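Local coordinates for protein BauA (Acinetobacter baumannii, PDB 6HCP) that probably carries ferric preacinetobactin, an iron-loaded siderophore, across the outer membrane as a TonB-dependent transporter, at residues I65-K70 and V138-G143; N114-N119 and G159-V164. All blocks are in the same frame, centred on the assembly; numbering follows the deposited sequence.

Contact 1 of 2, residues I65-K70 and V138-G143; sequences ISYTDK and VEVLKG. With EDO (1,2-ethanediol), chain H.
Two antiparallel strands of the plug, the domain that fills the barrel of a TonB-dependent receptor, pair here: I65 faces V140 and Y67 faces V138 in hydrogen-bonded pairs, with S66 opposite E139 in the non-hydrogen-bonded pair between them. V140 N reaches I65 O at 2.8 Å, and Y67 N reaches V138 O at 2.8 Å; I65 N to V140 O and V138 N to Y67 O complete the set. I65, Y67, V138 and V140 share one face, as suits apolar and aromatic residues. There I65 CG2 lies 4.0 Å from V140 CB, while I65 CG1, anti to its own N (chi1 -175°), lies over one face of the Y67 ring, toward its rim; V140 CG2 approaches the ring edge. Polar S66 and E139 take the other face. One water accepts from S66 OG and donates to E139 OE2, both at 2.6 Å, while E139 OE1 receives N162 ND2 and the backbone N of N48, so both oxygens of this buried carboxylate are engaged. S66 N donates to an ethanediol, O2, at 2.8 Å. Helix 81-84 packs on the apolar face through I84, which meets Y67, V138 and V140, and strand 159-165 borders strand 135-142 on its other edge.

Contact 2 of 2, residues N114-N119 and G159-V164; sequences NDMSMN and GTVNLV. With EDO (1,2-ethanediol), chain P.
N162 OD1 accepts two hydrogen bonds: from S117 OG at 2.8 Å and from the backbone N of G120, just past N119. The site belongs to the plug sheet of the receptor, where the short strand 117-118 runs parallel to strand 159-165. S117 OG sits between its own backbone N and carbonyl carbon (chi1 55°), which turns the hydroxyl toward N162; it meets the amide oxygen from the side, at a C=O...O angle of 110° and tilted from the carbonyl plane. Asparagine suits this place because its ND2, held by the neighbouring strand, fixes which way round the amide lies. The backbones are joined by S117 N to V161 O at 3.0 Å, L163 N to S117 O at 2.8 Å, and N119 N to L163 O at 2.8 Å. Just ahead of strand 117-118, a water bridges the two segments, donating to D115 O and accepting from V161 N. On the side away from S117, the flexible M116 chain runs alongside V161, CG to CB 4.1 Å, then bends at chi3 (-66°) and brings CE to 4.0 Å from L163 CD1. M118 turns outward to the barrel wall, touching Y245 and M291. N119 has a left-handed backbone, a conformation asparagine tolerates well, and ends the pairing. Its ND2 donates to T165 OG1, while its OD1 lies 3.4 Å from V164 CA.

Overall arrangement
Contacts 1 and 2 lie in one five-stranded mixed sheet of the plug, with centres 10 Å apart and about 11 Å and 7 Å from the centre of the chain. Across the sheet the order is 64-68, 135-142, 159-165, 117-118, 121-122, so strands 135-142 and 159-165, one from each contact, are neighbours and join the two through E139 O with N162 N and L141 N with T160 O. Along the chain the segments alternate: 65-70, 114-119, 138-143, 159-164. The two later strands, 135-142 and 159-165, therefore lie between the earlier 64-68 and 117-118, tying distant parts of the plug into a single unit inside the barrel, whose strands follow from 173 onward.

Contact 1 of 2, residues I65-K70 and V138-G143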
# COMPACT_ATOMS: atom_id res chain seq x y z
N ILE A 65 -18.28 26.92 -13.09
CA ILE A 65 -16.88 26.53 -13.26
C ILE A 65 -16.75 25.78 -14.57
O ILE A 65 -17.68 25.09 -15.00
CB ILE A 65 -16.39 25.70 -12.05
CG1 ILE A 65 -14.89 25.40 -12.19
CG2 ILE A 65 -17.19 24.41 -11.91
CD1 ILE A 65 -14.11 25.54 -10.93
N SER A 66 -15.63 25.99 -15.26
CA SER A 66 -15.34 25.27 -16.48
C SER A 66 -13.95 24.63 -16.40
O SER A 66 -12.97 25.33 -16.22
CB SER A 66 -15.43 26.19 -17.66
OG SER A 66 -15.01 25.54 -18.85
N TYR A 67 -13.92 23.31 -16.56
CA TYR A 67 -12.67 22.53 -16.54
C TYR A 67 -12.17 22.35 -17.97
O TYR A 67 -12.95 22.05 -18.87
CB TYR A 67 -12.90 21.17 -15.89
CG TYR A 67 -13.45 21.24 -14.50
CD1 TYR A 67 -12.63 21.54 -13.43
CD2 TYR A 67 -14.81 21.04 -14.24
CE1 TYR A 67 -13.14 21.70 -12.15
CE2 TYR A 67 -15.33 21.19 -12.97
CZ TYR A 67 -14.47 21.41 -11.90
OH TYR A 67 -14.98 21.64 -10.64
N THR A 68 -10.85 22.42 -18.14
CA THR A 68 -10.22 22.23 -19.46
C THR A 68 -9.92 20.75 -19.71
O THR A 68 -9.80 19.94 -18.78
CB THR A 68 -8.95 23.08 -19.61
OG1 THR A 68 -7.97 22.55 -18.71
CG2 THR A 68 -9.19 24.54 -19.31
N ASP A 69 -9.68 20.44 -20.98
CA ASP A 69 -9.24 19.14 -21.40
C ASP A 69 -7.88 18.80 -20.75
O ASP A 69 -7.61 17.63 -20.55
CB ASP A 69 -9.22 18.99 -22.92
CG ASP A 69 -8.43 20.03 -23.70
OD1 ASP A 69 -8.15 21.12 -23.18
OD2 ASP A 69 -8.09 19.72 -24.83
N LYS A 70 -7.06 19.80 -20.44
CA LYS A 70 -5.78 19.55 -19.75
C LYS A 70 -6.07 18.96 -18.36
O LYS A 70 -5.45 17.97 -17.94
CB LYS A 70 -4.94 20.82 -19.68
CG LYS A 70 -3.61 20.70 -18.90
CD LYS A 70 -2.77 19.51 -19.34
CE LYS A 70 -1.30 19.61 -18.97
NZ LYS A 70 -1.09 19.79 -17.51
N VAL A 138 -15.49 21.05 -19.80
CA VAL A 138 -16.61 20.50 -19.07
C VAL A 138 -17.07 21.56 -18.08
O VAL A 138 -16.31 21.93 -17.19
CB VAL A 138 -16.22 19.20 -18.33
CG1 VAL A 138 -17.34 18.77 -17.39
CG2 VAL A 138 -15.87 18.10 -19.29
N GLU A 139 -18.26 22.14 -18.34
CA GLU A 139 -18.75 23.28 -17.65
C GLU A 139 -19.89 22.87 -16.70
O GLU A 139 -20.71 22.01 -17.02
CB GLU A 139 -19.30 24.33 -18.63
CG GLU A 139 -18.35 24.72 -19.74
CD GLU A 139 -18.92 25.75 -20.69
OE1 GLU A 139 -20.18 25.95 -20.69
OE2 GLU A 139 -18.10 26.39 -21.39
N VAL A 140 -19.93 23.51 -15.54
CA VAL A 140 -20.98 23.28 -14.55
C VAL A 140 -21.58 24.64 -14.19
O VAL A 140 -20.87 25.59 -13.85
CB VAL A 140 -20.47 22.57 -13.28
CG1 VAL A 140 -21.61 22.30 -12.31
CG2 VAL A 140 -19.74 21.29 -13.60
N LEU A 141 -22.91 24.68 -14.19
CA LEU A 141 -23.67 25.80 -13.63
C LEU A 141 -24.52 25.24 -12.50
O LEU A 141 -25.28 24.31 -12.72
CB LEU A 141 -24.54 26.44 -14.72
CG LEU A 141 -25.30 27.69 -14.24
CD1 LEU A 141 -25.49 28.67 -15.39
CD2 LEU A 141 -26.62 27.33 -13.61
N LYS A 142 -24.32 25.75 -11.29
CA LYS A 142 -24.92 25.17 -10.11
C LYS A 142 -26.31 25.76 -9.90
O LYS A 142 -26.56 26.95 -10.08
CB LYS A 142 -24.02 25.37 -8.89
CG LYS A 142 -22.67 24.67 -9.03
CD LYS A 142 -21.72 24.94 -7.90
CE LYS A 142 -20.27 24.74 -8.32
NZ LYS A 142 -19.39 24.76 -7.14
N GLY A 143 -27.22 24.87 -9.49
CA GLY A 143 -28.62 25.21 -9.24
C GLY A 143 -29.45 25.13 -10.51
O GLY A 143 -28.94 24.89 -11.60
C1 EDO H . -16.01 30.04 -15.49
O1 EDO H . -16.63 31.32 -15.26
C2 EDO H . -15.04 29.71 -14.36
O2 EDO H . -14.46 28.39 -14.58
O HOH W 1 -15.64 27.15 -20.80

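Contact 2 of 2, residues N114-N119 and G159-V164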
# COMPACT_ATOMS: atom_id res chain seq x y z
N ASN A 114 -28.89 12.15 -18.01
CA ASN A 114 -29.74 12.37 -19.18
C ASN A 114 -29.84 13.86 -19.54
O ASN A 114 -30.34 14.18 -20.62
CB ASN A 114 -31.19 11.97 -18.92
CG ASN A 114 -31.48 10.49 -18.84
OD1 ASN A 114 -32.63 10.13 -18.57
ND2 ASN A 114 -30.46 9.65 -18.90
N ASP A 115 -29.48 14.74 -18.60
CA ASP A 115 -29.76 16.17 -18.66
C ASP A 115 -28.52 17.00 -18.99
O ASP A 115 -28.52 18.22 -18.83
CB ASP A 115 -30.40 16.65 -17.35
CG ASP A 115 -31.83 16.14 -17.18
OD1 ASP A 115 -32.37 15.62 -18.17
OD2 ASP A 115 -32.35 16.20 -16.05
N MET A 116 -27.43 16.36 -19.42
CA MET A 116 -26.26 17.13 -19.83
C MET A 116 -26.51 17.74 -21.21
O MET A 116 -27.19 17.13 -22.04
CB MET A 116 -25.01 16.24 -19.92
CG MET A 116 -24.70 15.55 -18.61
SD MET A 116 -23.06 14.75 -18.76
CE MET A 116 -23.39 13.51 -20.00
N SER A 117 -25.90 18.89 -21.47
CA SER A 117 -25.94 19.48 -22.78
C SER A 117 -24.59 19.31 -23.49
O SER A 117 -23.55 19.11 -22.84
CB SER A 117 -26.37 20.92 -22.72
OG SER A 117 -25.56 21.69 -21.84
N MET A 118 -24.64 19.32 -24.83
CA MET A 118 -23.46 19.31 -25.68
C MET A 118 -23.46 20.58 -26.53
O MET A 118 -24.42 20.82 -27.24
CB MET A 118 -23.39 18.09 -26.59
CG MET A 118 -22.09 18.06 -27.42
SD MET A 118 -22.01 16.65 -28.54
CE MET A 118 -21.98 15.29 -27.38
N ASN A 119 -22.49 21.47 -26.29
CA ASN A 119 -22.45 22.77 -26.93
C ASN A 119 -23.81 23.47 -26.77
O ASN A 119 -24.31 24.12 -27.71
CB ASN A 119 -22.08 22.62 -28.41
CG ASN A 119 -20.72 21.97 -28.62
OD1 ASN A 119 -19.77 22.32 -27.92
ND2 ASN A 119 -20.63 21.07 -29.57
N GLY A 159 -28.27 21.14 -11.21
CA GLY A 159 -27.37 22.01 -11.99
C GLY A 159 -27.28 21.55 -13.43
O GLY A 159 -27.78 20.50 -13.77
N THR A 160 -26.54 22.29 -14.24
CA THR A 160 -26.38 21.91 -15.64
C THR A 160 -24.89 21.69 -15.92
O THR A 160 -24.05 22.54 -15.63
CB THR A 160 -27.00 22.94 -16.59
OG1 THR A 160 -28.39 23.07 -16.27
CG2 THR A 160 -26.83 22.55 -18.04
N VAL A 161 -24.61 20.54 -16.53
CA VAL A 161 -23.31 20.17 -17.01
C VAL A 161 -23.33 20.33 -18.54
O VAL A 161 -24.14 19.68 -19.20
CB VAL A 161 -22.97 18.73 -16.62
CG1 VAL A 161 -21.61 18.32 -17.16
CG2 VAL A 161 -23.05 18.54 -15.12
N ASN A 162 -22.45 21.19 -19.05
CA ASN A 162 -22.38 21.48 -20.47
C ASN A 162 -21.01 21.02 -21.00
O ASN A 162 -19.97 21.45 -20.48
CB ASN A 162 -22.60 22.97 -20.74
CG ASN A 162 -22.59 23.31 -22.22
OD1 ASN A 162 -23.22 22.62 -23.02
ND2 ASN A 162 -21.78 24.30 -22.61
N LEU A 163 -21.04 20.13 -21.99
CA LEU A 163 -19.83 19.55 -22.54
C LEU A 163 -19.54 20.23 -23.88
O LEU A 163 -20.41 20.27 -24.78
CB LEU A 163 -20.02 18.05 -22.74
CG LEU A 163 -20.53 17.29 -21.51
CD1 LEU A 163 -20.62 15.80 -21.79
CD2 LEU A 163 -19.64 17.53 -20.30
N VAL A 164 -18.38 20.88 -23.95
CA VAL A 164 -17.96 21.65 -25.11
C VAL A 164 -17.00 20.78 -25.92
O VAL A 164 -15.99 20.31 -25.39
CB VAL A 164 -17.30 22.97 -24.68
CG1 VAL A 164 -16.77 23.76 -25.87
CG2 VAL A 164 -18.23 23.81 -23.83
C1 EDO P . -27.39 26.36 -27.85
O1 EDO P . -27.66 27.58 -28.55
C2 EDO P . -27.67 25.17 -28.74
O2 EDO P . -26.45 24.75 -29.35
O HOH W 2 -26.84 18.71 -16.65
O HOH W 3 -29.78 20.33 -16.58